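Local coordinates for protein alpha-/beta-galactoside alpha-2,3-sialyltransferase (Photobacterium phosphoreum, PDB 2ZWI) that probably transfers sialic acid from CMP-sialic acid to galactosides in alpha-2,3 linkage, and binds CMP and a zinc ion, at residues 105-111 against 166-172; 276-282 against 296-302. One frame throughout, in Å; residues are numbered along the deposited sequence.

Both contacts pair neighbouring parallel strands, but in different sheets and on opposite sides of the chain's centre, their centres about 33 Å apart. Interaction 1 lies inside the seven-stranded sheet: strands 104-110 and 168-172 each have a further strand beyond them, and the contact is largely buried, built from a regular backbone ladder, one offset aromatic stack and a second pair of rings with little overlap. Interaction 2 lies at the margin of the six-stranded sheet, where 297-299 is the outermost strand; its ladder is shorter and gives way to loops. There the chemistry changes from apolar packing to lysine, carbonyl and water contacts, and residues 279-282 take part in the CMP pocket.

Interaction 1 of 2, residues 105-111 against 166-172; sequences IELNFYD and YPTTYHM
His171 lays its imidazole over one face of the Tyr110 ring in an offset stack, with centroids 4.1 Å apart and planes 13° from parallel. CZ of Tyr110 sits over the centre of the imidazole, whereas His171 CG comes down nearer the rim of the phenol ring. CG2 of Thr169 rests on the other face of the histidine. At the edge of the imidazole Asn108 ND2 makes a weak hydrogen bond to His171 NE2, 3.1 Å long and bent to 121°. The ring can reach all three because its CG stands beside the backbone N and anti to the carbonyl carbon (chi1 -56°).

This pairing belongs to the parallel sheet of the N-terminal Rossmann-like half of a GT-B glycosyltransferase; the connection between strands 104-110 and 168-172 is mostly helical. The backbones bond in the usual parallel manner: Phe109 N gives to Thr169 O at 2.9 Å, and Phe109 O receives His171 N at 2.7 Å. Leu107 likewise uses both its N and its O, toward Pro167 and Thr169.

On the other face of the sheet, Phe109 and Tyr170 project together, their rings similarly tilted but with little overlap, so contact falls to the flanks, with Phe109 CD2 3.5 Å from Tyr170 CE1. Thr168 CG2 meets the Phe109 ring at its edge, near the ring plane, and Phe162 and helix 86-98 (Ala86, Val89) also touch the Phe109 side chain. The Tyr170 hydroxyl is hydrogen-bonded to Ile159 O and Phe162 N. Farther back along this face, Leu107 CD1 lies 3.5 Å from Thr168 OG1 and 3.9 Å from Tyr166 CB; the same OG1 donates to Tyr166 O, 2.9 Å away.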
ATOM      1  N   ILE A 105     -10.832  21.105   6.900  1.00 15.33           N
ATOM      2  CA  ILE A 105     -10.539  19.712   6.528  1.00 14.20           C
ATOM      3  C   ILE A 105      -9.237  19.630   5.740  1.00 13.70           C
ATOM      4  O   ILE A 105      -9.035  20.375   4.788  1.00 13.64           O
ATOM      5  CB  ILE A 105     -11.675  19.063   5.689  1.00 14.20           C
ATOM      6  CG1 ILE A 105     -12.965  18.961   6.507  1.00 14.03           C
ATOM      7  CG2 ILE A 105     -11.257  17.672   5.199  1.00 13.09           C
ATOM      8  CD1 ILE A 105     -14.232  18.850   5.666  1.00 13.32           C
ATOM      9  N   GLU A 106      -8.362  18.723   6.158  1.00 13.05           N
ATOM     10  CA  GLU A 106      -7.116  18.430   5.452  1.00 13.07           C
ATOM     11  C   GLU A 106      -7.031  16.934   5.199  1.00 12.23           C
ATOM     12  O   GLU A 106      -7.524  16.139   6.002  1.00 12.24           O
ATOM     13  CB  GLU A 106      -5.911  18.911   6.263  1.00 12.92           C
ATOM     14  CG  GLU A 106      -5.875  20.431   6.384  1.00 16.34           C
ATOM     15  CD  GLU A 106      -4.647  20.956   7.099  1.00 20.23           C
ATOM     16  OE1 GLU A 106      -4.603  22.184   7.362  1.00 22.77           O
ATOM     17  OE2 GLU A 106      -3.732  20.156   7.394  1.00 21.18           O
ATOM     18  N   LEU A 107      -6.405  16.553   4.091  1.00 11.41           N
ATOM     19  CA  LEU A 107      -6.446  15.164   3.617  1.00 10.58           C
ATOM     20  C   LEU A 107      -5.060  14.581   3.405  1.00 10.15           C
ATOM     21  O   LEU A 107      -4.183  15.246   2.863  1.00 10.45           O
ATOM     22  CB  LEU A 107      -7.228  15.058   2.301  1.00 10.41           C
ATOM     23  CG  LEU A 107      -8.639  15.660   2.245  1.00 11.06           C
ATOM     24  CD1 LEU A 107      -9.178  15.621   0.840  1.00 10.22           C
ATOM     25  CD2 LEU A 107      -9.593  14.939   3.217  1.00 11.22           C
ATOM     26  N   ASN A 108      -4.883  13.339   3.843  1.00  9.60           N
ATOM     27  CA  ASN A 108      -3.714  12.532   3.506  1.00  9.53           C
ATOM     28  C   ASN A 108      -4.194  11.220   2.885  1.00  9.41           C
ATOM     29  O   ASN A 108      -4.839  10.413   3.576  1.00  9.03           O
ATOM     30  CB  ASN A 108      -2.878  12.236   4.762  1.00  9.08           C
ATOM     31  CG  ASN A 108      -2.280  13.493   5.381  1.00 11.35           C
ATOM     32  OD1 ASN A 108      -2.677  13.915   6.474  1.00 15.16           O
ATOM     33  ND2 ASN A 108      -1.335  14.100   4.684  1.00  9.94           N
ATOM     34  N   PHE A 109      -3.895  11.017   1.599  1.00  9.29           N
ATOM     35  CA  PHE A 109      -4.217   9.771   0.900  1.00  9.63           C
ATOM     36  C   PHE A 109      -2.966   8.886   0.735  1.00 10.14           C
ATOM     37  O   PHE A 109      -1.924   9.350   0.276  1.00 10.85           O
ATOM     38  CB  PHE A 109      -4.809  10.048  -0.487  1.00  9.19           C
ATOM     39  CG  PHE A 109      -6.213  10.599  -0.472  1.00  9.12           C
ATOM     40  CD1 PHE A 109      -7.314   9.745  -0.352  1.00 10.25           C
ATOM     41  CD2 PHE A 109      -6.438  11.968  -0.610  1.00  9.40           C
ATOM     42  CE1 PHE A 109      -8.629  10.251  -0.343  1.00 10.14           C
ATOM     43  CE2 PHE A 109      -7.744  12.485  -0.620  1.00 10.05           C
ATOM     44  CZ  PHE A 109      -8.842  11.619  -0.482  1.00  9.40           C
ATOM     45  N   TYR A 110      -3.078   7.624   1.117  1.00 10.01           N
ATOM     46  CA  TYR A 110      -2.009   6.645   0.967  1.00 10.74           C
ATOM     47  C   TYR A 110      -2.395   5.614  -0.084  1.00 11.07           C
ATOM     48  O   TYR A 110      -3.477   5.031   0.006  1.00 10.85           O
ATOM     49  CB  TYR A 110      -1.782   5.935   2.307  1.00 10.54           C
ATOM     50  CG  TYR A 110      -1.250   6.845   3.388  1.00 10.97           C
ATOM     51  CD1 TYR A 110      -2.107   7.671   4.124  1.00 10.20           C
ATOM     52  CD2 TYR A 110       0.108   6.882   3.667  1.00 10.64           C
ATOM     53  CE1 TYR A 110      -1.611   8.516   5.114  1.00 10.54           C
ATOM     54  CE2 TYR A 110       0.617   7.727   4.661  1.00 11.28           C
ATOM     55  CZ  TYR A 110      -0.244   8.531   5.363  1.00 10.96           C
ATOM     56  OH  TYR A 110       0.273   9.336   6.324  1.00 13.51           O
ATOM     57  N   ASP A 111      -1.530   5.395  -1.081  1.00 11.93           N
ATOM     58  CA  ASP A 111      -1.791   4.394  -2.128  1.00 12.63           C
ATOM     59  C   ASP A 111      -2.160   3.042  -1.525  1.00 12.95           C
ATOM     60  O   ASP A 111      -1.601   2.659  -0.512  1.00 12.47           O
ATOM     61  CB  ASP A 111      -0.552   4.187  -3.016  1.00 13.26           C
ATOM     62  CG  ASP A 111      -0.283   5.355  -3.951  1.00 13.86           C
ATOM     63  OD1 ASP A 111      -1.174   6.217  -4.142  1.00 13.04           O
ATOM     64  OD2 ASP A 111       0.847   5.394  -4.497  1.00 14.12           O
ATOM     65  N   TYR A 166      -9.362  20.661  -1.208  1.00 13.34           N
ATOM     66  CA  TYR A 166      -8.882  20.714   0.166  1.00 13.24           C
ATOM     67  C   TYR A 166      -7.354  20.635   0.192  1.00 12.84           C
ATOM     68  O   TYR A 166      -6.750  20.095  -0.742  1.00 13.33           O
ATOM     69  CB  TYR A 166      -9.457  19.539   0.985  1.00 13.82           C
ATOM     70  CG  TYR A 166     -10.973  19.501   1.030  1.00 14.39           C
ATOM     71  CD1 TYR A 166     -11.698  18.794   0.074  1.00 12.80           C
ATOM     72  CD2 TYR A 166     -11.674  20.181   2.027  1.00 13.21           C
ATOM     73  CE1 TYR A 166     -13.096  18.766   0.104  1.00 14.81           C
ATOM     74  CE2 TYR A 166     -13.076  20.164   2.067  1.00 14.60           C
ATOM     75  CZ  TYR A 166     -13.773  19.451   1.101  1.00 14.78           C
ATOM     76  OH  TYR A 166     -15.145  19.425   1.128  1.00 16.60           O
ATOM     77  N   PRO A 167      -6.726  21.170   1.260  1.00 12.31           N
ATOM     78  CA  PRO A 167      -5.309  20.867   1.485  1.00 11.73           C
ATOM     79  C   PRO A 167      -5.145  19.345   1.543  1.00 11.10           C
ATOM     80  O   PRO A 167      -5.748  18.686   2.404  1.00 10.13           O
ATOM     81  CB  PRO A 167      -5.016  21.501   2.846  1.00 11.54           C
ATOM     82  CG  PRO A 167      -6.030  22.611   2.969  1.00 13.04           C
ATOM     83  CD  PRO A 167      -7.275  22.067   2.301  1.00 12.39           C
ATOM     84  N   THR A 168      -4.376  18.807   0.593  1.00 10.27           N
ATOM     85  CA  THR A 168      -4.258  17.360   0.383  1.00  9.88           C
ATOM     86  C   THR A 168      -2.802  16.971   0.152  1.00  9.39           C
ATOM     87  O   THR A 168      -2.078  17.630  -0.611  1.00  9.19           O
ATOM     88  CB  THR A 168      -5.072  16.894  -0.848  1.00 10.05           C
ATOM     89  OG1 THR A 168      -6.444  17.231  -0.676  1.00 11.06           O
ATOM     90  CG2 THR A 168      -4.976  15.406  -1.048  1.00 10.35           C
ATOM     91  N   THR A 169      -2.383  15.902   0.810  1.00  8.60           N
ATOM     92  CA  THR A 169      -1.115  15.245   0.477  1.00  8.16           C
ATOM     93  C   THR A 169      -1.368  13.814  -0.020  1.00  7.84           C
ATOM     94  O   THR A 169      -2.158  13.076   0.566  1.00  7.41           O
ATOM     95  CB  THR A 169      -0.126  15.267   1.655  1.00  8.66           C
ATOM     96  OG1 THR A 169       0.230  16.630   1.951  1.00  9.37           O
ATOM     97  CG2 THR A 169       1.148  14.489   1.330  1.00  8.03           C
ATOM     98  N   TYR A 170      -0.719  13.460  -1.132  1.00  7.95           N
ATOM     99  CA  TYR A 170      -0.755  12.086  -1.660  1.00  7.87           C
ATOM    100  C   TYR A 170       0.549  11.396  -1.318  1.00  8.02           C
ATOM    101  O   TYR A 170       1.617  11.738  -1.850  1.00  8.37           O
ATOM    102  CB  TYR A 170      -0.987  12.070  -3.169  1.00  7.40           C
ATOM    103  CG  TYR A 170      -2.403  12.439  -3.525  1.00  8.17           C
ATOM    104  CD1 TYR A 170      -3.429  11.499  -3.390  1.00  7.88           C
ATOM    105  CD2 TYR A 170      -2.725  13.715  -3.954  1.00  7.57           C
ATOM    106  CE1 TYR A 170      -4.722  11.818  -3.674  1.00  8.58           C
ATOM    107  CE2 TYR A 170      -4.051  14.055  -4.263  1.00  9.19           C
ATOM    108  CZ  TYR A 170      -5.039  13.090  -4.110  1.00  8.38           C
ATOM    109  OH  TYR A 170      -6.348  13.363  -4.398  1.00  7.41           O
ATOM    110  N   HIS A 171       0.464  10.439  -0.406  1.00  7.87           N
ATOM    111  CA  HIS A 171       1.619   9.634  -0.054  1.00  7.78           C
ATOM    112  C   HIS A 171       1.676   8.473  -1.043  1.00  8.40           C
ATOM    113  O   HIS A 171       0.782   7.619  -1.061  1.00  8.89           O
ATOM    114  CB  HIS A 171       1.483   9.148   1.371  1.00  7.47           C
ATOM    115  CG  HIS A 171       1.287  10.251   2.368  1.00  6.73           C
ATOM    116  ND1 HIS A 171       2.270  10.633   3.251  1.00  7.17           N
ATOM    117  CD2 HIS A 171       0.222  11.046   2.624  1.00  5.25           C
ATOM    118  CE1 HIS A 171       1.824  11.612   4.018  1.00  4.27           C
ATOM    119  NE2 HIS A 171       0.580  11.880   3.660  1.00  8.23           N
ATOM    120  N   MET A 172       2.700   8.457  -1.891  1.00  8.82           N
ATOM    121  CA  MET A 172       2.725   7.506  -2.999  1.00  9.39           C
ATOM    122  C   MET A 172       3.806   6.440  -2.883  1.00  9.71           C
ATOM    123  O   MET A 172       4.947   6.717  -2.512  1.00  8.92           O
ATOM    124  CB  MET A 172       2.890   8.240  -4.333  1.00  9.60           C
ATOM    125  CG  MET A 172       1.774   9.244  -4.667  1.00  9.56           C
ATOM    126  SD  MET A 172       2.017   9.946  -6.316  1.00 10.39           S
ATOM    127  CE  MET A 172       1.585   8.518  -7.329  1.00  9.75           C
TER
HETATM  128  O   HOH W   1      -2.369  17.805   3.801  1.00 26.95           O
HETATM  129  O   HOH W   2      -1.592   8.552  -2.835  1.00 14.06           O

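Interaction 2 of 2, residues 276-282 against 296-302; sequences LFFKGHP and MIEIYNK. With C5P (cytidine-5'-monophosphate), chain C.
Phe278 and Met296 meet where the strands of a beta-alpha-beta unit come together: strand 275-279, helix 287-294 and strand 297-299, at the margin of the sheet in the nucleotide-binding half of the GT-B fold. The two strand segments are parallel but twisted 31° apart. Packing is close at this end. Met296 bends its chain at the sulfur and brings CE to 3.7 Å from Phe278 CD1, an oblique Met-aromatic contact on the side covered by helix 287-294. On the other face of the sheet Ile297 lies alongside Phe277, its CB over one face of the ring and its CG2 3.6 Å from Phe277 CE1, while Ile299 reaches the same ring through CD1. Between the two faces, Phe278 bonds to Ile297 O through its N and to Ile299 N through its O.

Past Phe278 the direct ladder gives out, though the chains stay close: a water accepts from Gly280 N and donates to Ile299 O. Glu298 and Tyr300, on the outermost strand and the loop after it, are exposed. Asn301 CB packs against Gly280 O and His281 O, and two lysines do much of the joining. The Lys279 chain, kinked at chi2 (39°) and again at chi4, carries NZ to Asn301 O at 2.7 Å and to Gly280 O at 2.8 Å, which probably eases the closeness of these two acceptors. It also bonds weakly to O2 of the cytosine, whose N4 donates to Lys279 O; His281 NE2 binds the phosphate oxygen O2P. At the surface, Lys302 doubles back so that its NZ meets Pro282 O at 2.8 Å, nearly in line with the C=O bond.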
ATOM      1  N   LEU A 276      16.123 -20.373   1.063  1.00 12.67           N
ATOM      2  CA  LEU A 276      14.845 -20.048   0.440  1.00 12.57           C
ATOM      3  C   LEU A 276      13.745 -19.881   1.477  1.00 12.42           C
ATOM      4  O   LEU A 276      13.546 -20.754   2.321  1.00 12.06           O
ATOM      5  CB  LEU A 276      14.441 -21.133  -0.552  1.00 12.75           C
ATOM      6  CG  LEU A 276      15.422 -21.529  -1.653  1.00 12.52           C
ATOM      7  CD1 LEU A 276      14.704 -22.519  -2.593  1.00 13.87           C
ATOM      8  CD2 LEU A 276      15.958 -20.302  -2.417  1.00 12.86           C
ATOM      9  N   PHE A 277      13.050 -18.749   1.388  1.00 11.25           N
ATOM     10  CA  PHE A 277      11.945 -18.413   2.259  1.00 10.94           C
ATOM     11  C   PHE A 277      10.696 -18.299   1.392  1.00 10.85           C
ATOM     12  O   PHE A 277      10.761 -17.840   0.241  1.00 10.34           O
ATOM     13  CB  PHE A 277      12.208 -17.065   2.937  1.00 10.72           C
ATOM     14  CG  PHE A 277      13.237 -17.111   4.052  1.00 11.23           C
ATOM     15  CD1 PHE A 277      12.842 -16.969   5.383  1.00 12.67           C
ATOM     16  CD2 PHE A 277      14.588 -17.260   3.775  1.00 10.90           C
ATOM     17  CE1 PHE A 277      13.789 -16.989   6.417  1.00 12.45           C
ATOM     18  CE2 PHE A 277      15.541 -17.291   4.805  1.00 12.00           C
ATOM     19  CZ  PHE A 277      15.142 -17.151   6.118  1.00 11.15           C
ATOM     20  N   PHE A 278       9.565 -18.730   1.931  1.00 10.18           N
ATOM     21  CA  PHE A 278       8.305 -18.567   1.231  1.00 10.21           C
ATOM     22  C   PHE A 278       7.419 -17.591   1.994  1.00 10.17           C
ATOM     23  O   PHE A 278       7.065 -17.837   3.146  1.00 10.34           O
ATOM     24  CB  PHE A 278       7.589 -19.918   1.052  1.00 10.00           C
ATOM     25  CG  PHE A 278       6.282 -19.808   0.310  1.00 10.36           C
ATOM     26  CD1 PHE A 278       6.262 -19.746  -1.079  1.00  9.52           C
ATOM     27  CD2 PHE A 278       5.075 -19.746   1.001  1.00 11.29           C
ATOM     28  CE1 PHE A 278       5.058 -19.604  -1.767  1.00 10.99           C
ATOM     29  CE2 PHE A 278       3.867 -19.624   0.320  1.00 10.98           C
ATOM     30  CZ  PHE A 278       3.866 -19.548  -1.070  1.00  9.58           C
ATOM     31  N   LYS A 279       7.072 -16.479   1.354  1.00 10.11           N
ATOM     32  CA  LYS A 279       6.082 -15.570   1.914  1.00  9.87           C
ATOM     33  C   LYS A 279       4.779 -15.691   1.128  1.00  9.73           C
ATOM     34  O   LYS A 279       4.643 -15.162   0.014  1.00  9.76           O
ATOM     35  CB  LYS A 279       6.603 -14.123   1.950  1.00  9.81           C
ATOM     36  CG  LYS A 279       5.617 -13.084   2.512  1.00 10.64           C
ATOM     37  CD  LYS A 279       4.838 -13.633   3.702  1.00 12.11           C
ATOM     38  CE  LYS A 279       3.901 -12.605   4.298  1.00 10.03           C
ATOM     39  NZ  LYS A 279       2.703 -12.301   3.475  1.00  9.11           N
ATOM     40  N   GLY A 280       3.822 -16.412   1.712  1.00  9.39           N
ATOM     41  CA  GLY A 280       2.525 -16.601   1.070  1.00  9.08           C
ATOM     42  C   GLY A 280       1.689 -15.330   1.059  1.00  8.43           C
ATOM     43  O   GLY A 280       1.866 -14.440   1.901  1.00  7.77           O
ATOM     44  N   HIS A 281       0.786 -15.246   0.090  1.00  8.15           N
ATOM     45  CA  HIS A 281      -0.196 -14.175   0.035  1.00  8.67           C
ATOM     46  C   HIS A 281      -1.140 -14.338   1.236  1.00  9.33           C
ATOM     47  O   HIS A 281      -1.508 -15.456   1.553  1.00  9.62           O
ATOM     48  CB  HIS A 281      -0.963 -14.274  -1.292  1.00  8.69           C
ATOM     49  CG  HIS A 281      -1.791 -13.069  -1.617  1.00  9.36           C
ATOM     50  ND1 HIS A 281      -2.951 -12.757  -0.942  1.00  9.56           N
ATOM     51  CD2 HIS A 281      -1.646 -12.121  -2.575  1.00  9.04           C
ATOM     52  CE1 HIS A 281      -3.473 -11.656  -1.456  1.00 11.58           C
ATOM     53  NE2 HIS A 281      -2.697 -11.248  -2.446  1.00  9.52           N
ATOM     54  N   PRO A 282      -1.495 -13.229   1.931  1.00 10.22           N
ATOM     55  CA  PRO A 282      -2.406 -13.235   3.083  1.00 11.01           C
ATOM     56  C   PRO A 282      -3.733 -13.973   2.870  1.00 11.64           C
ATOM     57  O   PRO A 282      -4.272 -14.539   3.822  1.00 12.06           O
ATOM     58  CB  PRO A 282      -2.659 -11.747   3.325  1.00 10.87           C
ATOM     59  CG  PRO A 282      -1.379 -11.115   2.917  1.00 11.51           C
ATOM     60  CD  PRO A 282      -0.997 -11.863   1.666  1.00 10.38           C
ATOM     61  N   MET A 296      10.928 -24.974   2.031  1.00 20.36           N
ATOM     62  CA  MET A 296      11.203 -23.560   2.205  1.00 20.36           C
ATOM     63  C   MET A 296      10.885 -23.130   3.625  1.00 18.44           C
ATOM     64  O   MET A 296       9.982 -23.668   4.258  1.00 17.75           O
ATOM     65  CB  MET A 296      10.379 -22.757   1.206  1.00 19.98           C
ATOM     66  CG  MET A 296      10.868 -22.926  -0.230  1.00 22.29           C
ATOM     67  SD  MET A 296       9.834 -22.047  -1.382  1.00 24.96           S
ATOM     68  CE  MET A 296       8.275 -22.855  -1.107  1.00 23.13           C
ATOM     69  N   ILE A 297      11.633 -22.156   4.120  1.00 17.38           N
ATOM     70  CA  ILE A 297      11.334 -21.554   5.415  1.00 16.80           C
ATOM     71  C   ILE A 297      10.073 -20.687   5.283  1.00 16.03           C
ATOM     72  O   ILE A 297      10.049 -19.727   4.521  1.00 15.15           O
ATOM     73  CB  ILE A 297      12.519 -20.704   5.941  1.00 16.68           C
ATOM     74  CG1 ILE A 297      13.793 -21.552   6.030  1.00 17.66           C
ATOM     75  CG2 ILE A 297      12.181 -20.078   7.287  1.00 16.68           C
ATOM     76  CD1 ILE A 297      14.977 -20.811   6.612  1.00 17.27           C
ATOM     77  N   GLU A 298       9.035 -21.034   6.038  1.00 15.19           N
ATOM     78  CA  GLU A 298       7.782 -20.279   6.011  1.00 15.23           C
ATOM     79  C   GLU A 298       7.821 -18.963   6.779  1.00 14.48           C
ATOM     80  O   GLU A 298       8.191 -18.916   7.959  1.00 13.90           O
ATOM     81  CB  GLU A 298       6.639 -21.139   6.545  1.00 14.81           C
ATOM     82  CG  GLU A 298       5.293 -20.429   6.620  1.00 16.34           C
ATOM     83  CD  GLU A 298       4.221 -21.291   7.270  1.00 17.38           C
ATOM     84  OE1 GLU A 298       4.496 -22.495   7.530  1.00 20.20           O
ATOM     85  OE2 GLU A 298       3.112 -20.770   7.518  1.00 18.43           O
ATOM     86  N   ILE A 299       7.415 -17.896   6.097  1.00 13.54           N
ATOM     87  CA  ILE A 299       7.081 -16.642   6.747  1.00 12.91           C
ATOM     88  C   ILE A 299       5.557 -16.595   6.735  1.00 13.05           C
ATOM     89  O   ILE A 299       4.940 -16.634   5.661  1.00 12.54           O
ATOM     90  CB  ILE A 299       7.688 -15.411   6.012  1.00 13.10           C
ATOM     91  CG1 ILE A 299       9.220 -15.489   5.994  1.00 12.15           C
ATOM     92  CG2 ILE A 299       7.220 -14.094   6.671  1.00 13.48           C
ATOM     93  CD1 ILE A 299       9.881 -14.440   5.104  1.00 12.42           C
ATOM     94  N   TYR A 300       4.966 -16.556   7.931  1.00 12.61           N
ATOM     95  CA  TYR A 300       3.511 -16.588   8.123  1.00 13.00           C
ATOM     96  C   TYR A 300       2.796 -15.689   7.121  1.00 12.45           C
ATOM     97  O   TYR A 300       3.036 -14.480   7.081  1.00 11.97           O
ATOM     98  CB  TYR A 300       3.173 -16.180   9.559  1.00 13.88           C
ATOM     99  CG  TYR A 300       1.717 -16.292   9.949  1.00 15.97           C
ATOM    100  CD1 TYR A 300       0.916 -17.359   9.510  1.00 17.89           C
ATOM    101  CD2 TYR A 300       1.151 -15.352  10.789  1.00 17.10           C
ATOM    102  CE1 TYR A 300      -0.421 -17.454   9.891  1.00 18.39           C
ATOM    103  CE2 TYR A 300      -0.168 -15.447  11.188  1.00 18.95           C
ATOM    104  CZ  TYR A 300      -0.948 -16.490  10.741  1.00 17.56           C
ATOM    105  OH  TYR A 300      -2.263 -16.536  11.156  1.00 17.29           O
ATOM    106  N   ASN A 301       1.924 -16.283   6.310  1.00 11.97           N
ATOM    107  CA  ASN A 301       1.335 -15.573   5.165  1.00 12.04           C
ATOM    108  C   ASN A 301       0.542 -14.314   5.520  1.00 12.25           C
ATOM    109  O   ASN A 301       0.500 -13.363   4.732  1.00 11.58           O
ATOM    110  CB  ASN A 301       0.504 -16.519   4.272  1.00 12.01           C
ATOM    111  CG  ASN A 301      -0.860 -16.886   4.883  1.00 11.89           C
ATOM    112  OD1 ASN A 301      -1.883 -16.825   4.205  1.00 14.01           O
ATOM    113  ND2 ASN A 301      -0.869 -17.269   6.157  1.00  9.24           N
ATOM    114  N   LYS A 302      -0.061 -14.301   6.709  1.00 12.76           N
ATOM    115  CA  LYS A 302      -0.895 -13.168   7.137  1.00 13.27           C
ATOM    116  C   LYS A 302      -0.095 -11.906   7.471  1.00 13.55           C
ATOM    117  O   LYS A 302      -0.666 -10.819   7.561  1.00 14.37           O
ATOM    118  CB  LYS A 302      -1.791 -13.566   8.323  1.00 13.46           C
ATOM    119  CG  LYS A 302      -2.676 -14.770   8.057  1.00 13.16           C
ATOM    120  CD  LYS A 302      -3.681 -14.467   6.953  1.00 14.73           C
ATOM    121  CE  LYS A 302      -4.824 -15.483   6.945  1.00 14.49           C
ATOM    122  NZ  LYS A 302      -5.896 -14.963   6.062  1.00 16.10           N
TER
HETATM  123  O3P C5P C   1      -0.382  -9.290  -4.448  1.00 13.32           O
HETATM  124  P   C5P C   1      -1.349  -8.245  -4.042  1.00 12.40           P
HETATM  125  O1P C5P C   1      -1.213  -7.096  -4.995  1.00 15.01           O
HETATM  126  O2P C5P C   1      -2.711  -8.866  -3.894  1.00 13.79           O
HETATM  127  O5' C5P C   1      -0.851  -7.741  -2.609  1.00 12.47           O
HETATM  128  C5' C5P C   1      -1.660  -6.922  -1.769  1.00 13.08           C
HETATM  129  C4' C5P C   1      -1.024  -6.916  -0.388  1.00 11.37           C
HETATM  130  O4' C5P C   1      -0.941  -8.256   0.132  1.00 12.31           O
HETATM  131  C3' C5P C   1       0.422  -6.443  -0.434  1.00 11.25           C
HETATM  132  O3' C5P C   1       0.514  -5.026  -0.357  1.00 12.50           O
HETATM  133  C2' C5P C   1       1.019  -7.086   0.791  1.00 10.86           C
HETATM  134  O2' C5P C   1       0.551  -6.434   1.976  1.00 11.33           O
HETATM  135  C1' C5P C   1       0.314  -8.426   0.818  1.00 10.13           C
HETATM  136  N1  C5P C   1       1.076  -9.556   0.270  1.00  9.59           N
HETATM  137  C2  C5P C   1       2.052 -10.161   1.089  1.00 10.05           C
HETATM  138  N3  C5P C   1       2.739 -11.234   0.650  1.00  9.10           N
HETATM  139  C4  C5P C   1       2.516 -11.733  -0.584  1.00  8.47           C
HETATM  140  C5  C5P C   1       1.561 -11.164  -1.417  1.00  8.66           C
HETATM  141  C6  C5P C   1       0.836 -10.055  -0.958  1.00  9.40           C
HETATM  142  O2  C5P C   1       2.301  -9.695   2.222  1.00 10.90           O
HETATM  143  N4  C5P C   1       3.223 -12.818  -0.980  1.00  9.36           N
HETATM  144  O   HOH W   3       3.764 -18.231   3.940  1.00 11.86           O